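Local coordinates for protein ftsY (PDB 1ZU4) that is an FtsY-type signal recognition particle receptor whose NG domain pairs a helical bundle with a GTPase-family domain of the P-loop NTPase clan, at residues I235-E248 with G270-I282. Sequence-based numbering, arbitrary orientation.
Sequences IDATTGQNGVIQAE and GGIGLAIKELLNI
Val244 lodges as a knob in a hole formed by Ile272, Ala275, Ile276 and Leu279, and its two methyls divide that hole between them. Its CB carries CG1 opposite the backbone N (chi1 178°), which turns this branch to the later turns of helix 272-280: CG1 lies 3.7 Å from Leu280 CD1 and also meets Leu279 CB and the carbonyl oxygen of Ala275. CG2 takes the other direction, packing 3.7 Å from Ile272 CG1 and then against Ile276 CG1, while the side chains of Val244 and Ile272 lie alongside and point opposite ways. Beyond it, the extended Ile272 side chain carries CD1 to 3.8 Å from Ala237 CA, and the same methyl touches the carbonyl oxygen of Gly240, the N-cap residue of helix 241-250. The helix segments run in the same direction, with axes 9.7 Å apart at closest approach and a crossing angle of -28°, as expected for neighbouring helices following consecutive parallel strands of an alpha/beta GTPase fold. These strands are 230-236 and 258-262, adjacent in the sheet, and Ile235 projects from the first of them so that its CD1 meets Ile276 CD1 tip to tip at 4.0 Å; Leu261 of the adjacent strand also touches Ile276. Leu280 reaches back between the helices, placing CD2 3.8 Å from Ala247 CB. On the more exposed flank, Leu279 CD2 spans Ile245 CA and Glu248 CB. No direct hydrogen bond joins the two segments; instead, one water donates to both Glu248 OE1, at 2.8 Å, and Leu280 O. A bend at chi2 (67°) folds the Glu248 carboxylate back alongside Leu280, and OE1 also comes within 3.6 Å of Leu280 CG.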
loop_
_atom_site.group_PDB
_atom_site.type_symbol
_atom_site.label_atom_id
_atom_site.label_comp_id
_atom_site.label_asym_id
_atom_site.label_seq_id
_atom_site.Cartn_x
_atom_site.Cartn_y
_atom_site.Cartn_z
ATOM N N ILE A 235 -3.457 3.655 -1.534
ATOM C CA ILE A 235 -2.897 4.836 -2.131
ATOM C C ILE A 235 -2.481 4.439 -3.509
ATOM O O ILE A 235 -1.710 3.494 -3.658
ATOM C CB ILE A 235 -1.647 5.328 -1.352
ATOM C CG1 ILE A 235 -2.037 5.697 0.091
ATOM C CG2 ILE A 235 -1.052 6.507 -2.077
ATOM C CD1 ILE A 235 -0.851 6.071 0.981
ATOM N N ASP A 236 -2.963 5.182 -4.489
ATOM C CA ASP A 236 -2.471 5.165 -5.890
ATOM C C ASP A 236 -1.112 5.856 -6.122
ATOM O O ASP A 236 -1.011 7.118 -6.168
ATOM C CB ASP A 236 -3.542 5.849 -6.778
ATOM C CG ASP A 236 -3.293 5.699 -8.263
ATOM O OD1 ASP A 236 -2.156 5.436 -8.736
ATOM O OD2 ASP A 236 -4.282 5.865 -9.003
ATOM N N ALA A 237 -0.068 5.046 -6.337
ATOM C CA ALA A 237 1.284 5.603 -6.516
ATOM C C ALA A 237 1.417 6.617 -7.679
ATOM O O ALA A 237 2.277 7.539 -7.633
ATOM C CB ALA A 237 2.318 4.504 -6.645
ATOM N N THR A 238 0.604 6.456 -8.721
ATOM C CA THR A 238 0.680 7.401 -9.843
ATOM C C THR A 238 0.303 8.832 -9.455
ATOM O O THR A 238 0.522 9.746 -10.248
ATOM C CB THR A 238 -0.129 6.956 -11.093
ATOM O OG1 THR A 238 -1.525 7.097 -10.830
ATOM C CG2 THR A 238 0.165 5.497 -11.427
ATOM N N THR A 239 -0.245 9.024 -8.255
ATOM C CA THR A 239 -0.629 10.358 -7.795
ATOM C C THR A 239 0.478 11.047 -7.058
ATOM O O THR A 239 0.426 12.250 -6.873
ATOM C CB THR A 239 -1.909 10.383 -6.955
ATOM O OG1 THR A 239 -1.798 9.505 -5.816
ATOM C CG2 THR A 239 -3.098 9.976 -7.822
ATOM N N GLY A 240 1.517 10.304 -6.699
ATOM C CA GLY A 240 2.698 10.898 -6.106
ATOM C C GLY A 240 2.406 11.536 -4.775
ATOM O O GLY A 240 1.559 11.077 -4.031
ATOM N N GLN A 241 3.078 12.650 -4.512
ATOM C CA GLN A 241 2.890 13.371 -3.273
ATOM C C GLN A 241 1.454 13.872 -3.057
ATOM O O GLN A 241 1.045 14.039 -1.911
ATOM C CB GLN A 241 3.842 14.571 -3.229
ATOM C CG GLN A 241 5.328 14.223 -3.343
ATOM C CD GLN A 241 6.185 15.436 -3.081
ATOM O OE1 GLN A 241 5.738 16.578 -3.289
ATOM N NE2 GLN A 241 7.434 15.210 -2.621
ATOM N N ASN A 242 0.723 14.141 -4.150
ATOM C CA ASN A 242 -0.694 14.503 -4.108
ATOM C C ASN A 242 -1.509 13.457 -3.360
ATOM O O ASN A 242 -2.337 13.807 -2.553
ATOM C CB ASN A 242 -1.315 14.664 -5.537
ATOM C CG ASN A 242 -0.672 15.787 -6.341
ATOM O OD1 ASN A 242 -1.284 16.843 -6.606
ATOM N ND2 ASN A 242 0.555 15.580 -6.712
ATOM N N GLY A 243 -1.264 12.186 -3.694
ATOM C CA GLY A 243 -1.974 11.040 -3.144
ATOM C C GLY A 243 -1.567 10.792 -1.709
ATOM O O GLY A 243 -2.389 10.423 -0.890
ATOM N N VAL A 244 -0.287 11.066 -1.412
ATOM C CA VAL A 244 0.257 10.932 -0.047
ATOM C C VAL A 244 -0.430 11.898 0.919
ATOM O O VAL A 244 -0.844 11.501 2.047
ATOM C CB VAL A 244 1.807 11.121 -0.042
ATOM C CG1 VAL A 244 2.360 11.043 1.325
ATOM C CG2 VAL A 244 2.480 10.059 -0.933
ATOM N N ILE A 245 -0.545 13.158 0.513
ATOM C CA ILE A 245 -1.229 14.174 1.350
ATOM C C ILE A 245 -2.703 13.800 1.559
ATOM O O ILE A 245 -3.225 13.849 2.670
ATOM C CB ILE A 245 -1.048 15.598 0.754
ATOM C CG1 ILE A 245 0.428 16.021 0.826
ATOM C CG2 ILE A 245 -1.976 16.656 1.403
ATOM C CD1 ILE A 245 0.787 17.062 -0.281
ATOM N N GLN A 246 -3.367 13.379 0.495
ATOM C CA GLN A 246 -4.754 12.970 0.598
ATOM C C GLN A 246 -4.910 11.753 1.512
ATOM O O GLN A 246 -5.878 11.703 2.282
ATOM C CB GLN A 246 -5.315 12.645 -0.791
ATOM C CG GLN A 246 -5.488 13.874 -1.647
ATOM C CD GLN A 246 -6.897 14.392 -1.575
ATOM O OE1 GLN A 246 -7.840 13.608 -1.712
ATOM N NE2 GLN A 246 -7.064 15.718 -1.378
ATOM N N ALA A 247 -3.974 10.794 1.426
ATOM C CA ALA A 247 -4.016 9.609 2.283
ATOM C C ALA A 247 -3.838 10.025 3.748
ATOM O O ALA A 247 -4.535 9.523 4.593
ATOM C CB ALA A 247 -2.964 8.598 1.886
ATOM N N GLU A 248 -2.953 10.994 4.034
ATOM C CA GLU A 248 -2.872 11.531 5.397
ATOM C C GLU A 248 -4.211 12.120 5.900
ATOM O O GLU A 248 -4.577 11.964 7.061
ATOM C CB GLU A 248 -1.731 12.559 5.539
ATOM C CG GLU A 248 -1.610 13.171 6.987
ATOM C CD GLU A 248 -1.167 12.166 8.084
ATOM O OE1 GLU A 248 -1.113 10.949 7.848
ATOM O OE2 GLU A 248 -0.912 12.623 9.243
ATOM N N GLY A 270 10.117 6.959 -7.759
ATOM C CA GLY A 270 10.181 5.934 -6.711
ATOM C C GLY A 270 10.409 6.386 -5.281
ATOM O O GLY A 270 10.593 5.565 -4.392
ATOM N N GLY A 271 10.418 7.691 -5.028
ATOM C CA GLY A 271 10.571 8.138 -3.654
ATOM C C GLY A 271 9.273 8.010 -2.863
ATOM O O GLY A 271 9.242 8.226 -1.633
ATOM N N ILE A 272 8.187 7.675 -3.544
ATOM C CA ILE A 272 6.878 7.697 -2.863
ATOM C C ILE A 272 6.777 6.746 -1.643
ATOM O O ILE A 272 6.064 7.025 -0.690
ATOM C CB ILE A 272 5.722 7.442 -3.852
ATOM C CG1 ILE A 272 4.383 7.803 -3.161
ATOM C CG2 ILE A 272 5.812 5.998 -4.399
ATOM C CD1 ILE A 272 3.165 7.638 -3.943
ATOM N N GLY A 273 7.496 5.626 -1.655
ATOM C CA GLY A 273 7.436 4.742 -0.500
ATOM C C GLY A 273 7.927 5.458 0.744
ATOM O O GLY A 273 7.402 5.239 1.836
ATOM N N LEU A 274 8.971 6.285 0.555
ATOM C CA LEU A 274 9.588 7.035 1.623
ATOM C C LEU A 274 8.760 8.233 2.015
ATOM O O LEU A 274 8.746 8.603 3.163
ATOM C CB LEU A 274 10.993 7.479 1.228
ATOM C CG LEU A 274 12.039 6.373 1.056
ATOM C CD1 LEU A 274 13.384 7.000 0.624
ATOM C CD2 LEU A 274 12.186 5.728 2.369
ATOM N N ALA A 275 8.133 8.872 1.044
ATOM C CA ALA A 275 7.215 9.962 1.305
ATOM C C ALA A 275 6.093 9.442 2.209
ATOM O O ALA A 275 5.700 10.128 3.136
ATOM C CB ALA A 275 6.640 10.547 -0.043
ATOM N N ILE A 276 5.578 8.229 1.935
ATOM C CA ILE A 276 4.514 7.637 2.742
ATOM C C ILE A 276 4.986 7.432 4.202
ATOM O O ILE A 276 4.341 7.857 5.160
ATOM C CB ILE A 276 3.995 6.291 2.101
ATOM C CG1 ILE A 276 3.168 6.621 0.833
ATOM C CG2 ILE A 276 3.164 5.479 3.107
ATOM C CD1 ILE A 276 2.995 5.454 -0.125
ATOM N N LYS A 277 6.113 6.752 4.344
ATOM C CA LYS A 277 6.728 6.517 5.644
ATOM C C LYS A 277 6.863 7.853 6.424
ATOM O O LYS A 277 6.502 7.906 7.589
ATOM C CB LYS A 277 8.086 5.845 5.400
ATOM C CG LYS A 277 9.037 5.811 6.564
ATOM C CD LYS A 277 8.403 5.006 7.684
ATOM C CE LYS A 277 9.078 5.318 9.007
ATOM N NZ LYS A 277 10.566 5.536 8.871
ATOM N N GLU A 278 7.345 8.915 5.769
ATOM C CA GLU A 278 7.540 10.214 6.458
ATOM C C GLU A 278 6.208 10.874 6.836
ATOM O O GLU A 278 5.986 11.188 8.003
ATOM C CB GLU A 278 8.373 11.191 5.600
ATOM C CG GLU A 278 8.590 12.571 6.229
ATOM C CD GLU A 278 9.442 12.508 7.463
ATOM O OE1 GLU A 278 10.339 11.641 7.550
ATOM O OE2 GLU A 278 9.170 13.316 8.362
ATOM N N LEU A 279 5.326 11.084 5.861
ATOM C CA LEU A 279 4.114 11.808 6.142
ATOM C C LEU A 279 3.101 11.041 7.005
ATOM O O LEU A 279 2.529 11.652 7.876
ATOM C CB LEU A 279 3.410 12.316 4.873
ATOM C CG LEU A 279 2.503 13.540 5.150
ATOM C CD1 LEU A 279 3.372 14.788 5.426
ATOM C CD2 LEU A 279 1.506 13.824 4.023
ATOM N N LEU A 280 2.873 9.748 6.740
ATOM C CA LEU A 280 1.816 8.955 7.395
ATOM C C LEU A 280 2.305 8.177 8.559
ATOM O O LEU A 280 1.563 8.009 9.490
ATOM C CB LEU A 280 1.112 7.963 6.418
ATOM C CG LEU A 280 0.135 8.650 5.415
ATOM C CD1 LEU A 280 0.871 9.201 4.229
ATOM C CD2 LEU A 280 -0.934 7.672 4.930
ATOM N N ASN A 281 3.553 7.718 8.498
ATOM C CA ASN A 281 4.146 6.849 9.496
ATOM C C ASN A 281 3.319 5.590 9.700
ATOM O O ASN A 281 3.077 5.160 10.859
ATOM C CB ASN A 281 4.300 7.587 10.838
ATOM C CG ASN A 281 5.248 6.899 11.753
ATOM O OD1 ASN A 281 6.132 6.170 11.295
ATOM N ND2 ASN A 281 5.059 7.096 13.065
ATOM N N ILE A 282 2.833 5.041 8.584
ATOM C CA ILE A 282 2.020 3.831 8.603
ATOM C C ILE A 282 2.694 2.865 7.621
ATOM O O ILE A 282 3.089 3.296 6.554
ATOM C CB ILE A 282 0.541 4.082 8.140
ATOM C CG1 ILE A 282 -0.230 4.977 9.111
ATOM C CG2 ILE A 282 -0.212 2.769 7.996
ATOM C CD1 ILE A 282 -1.425 5.698 8.481
HETATM O O HOH W 1 -1.038 8.794 9.701
#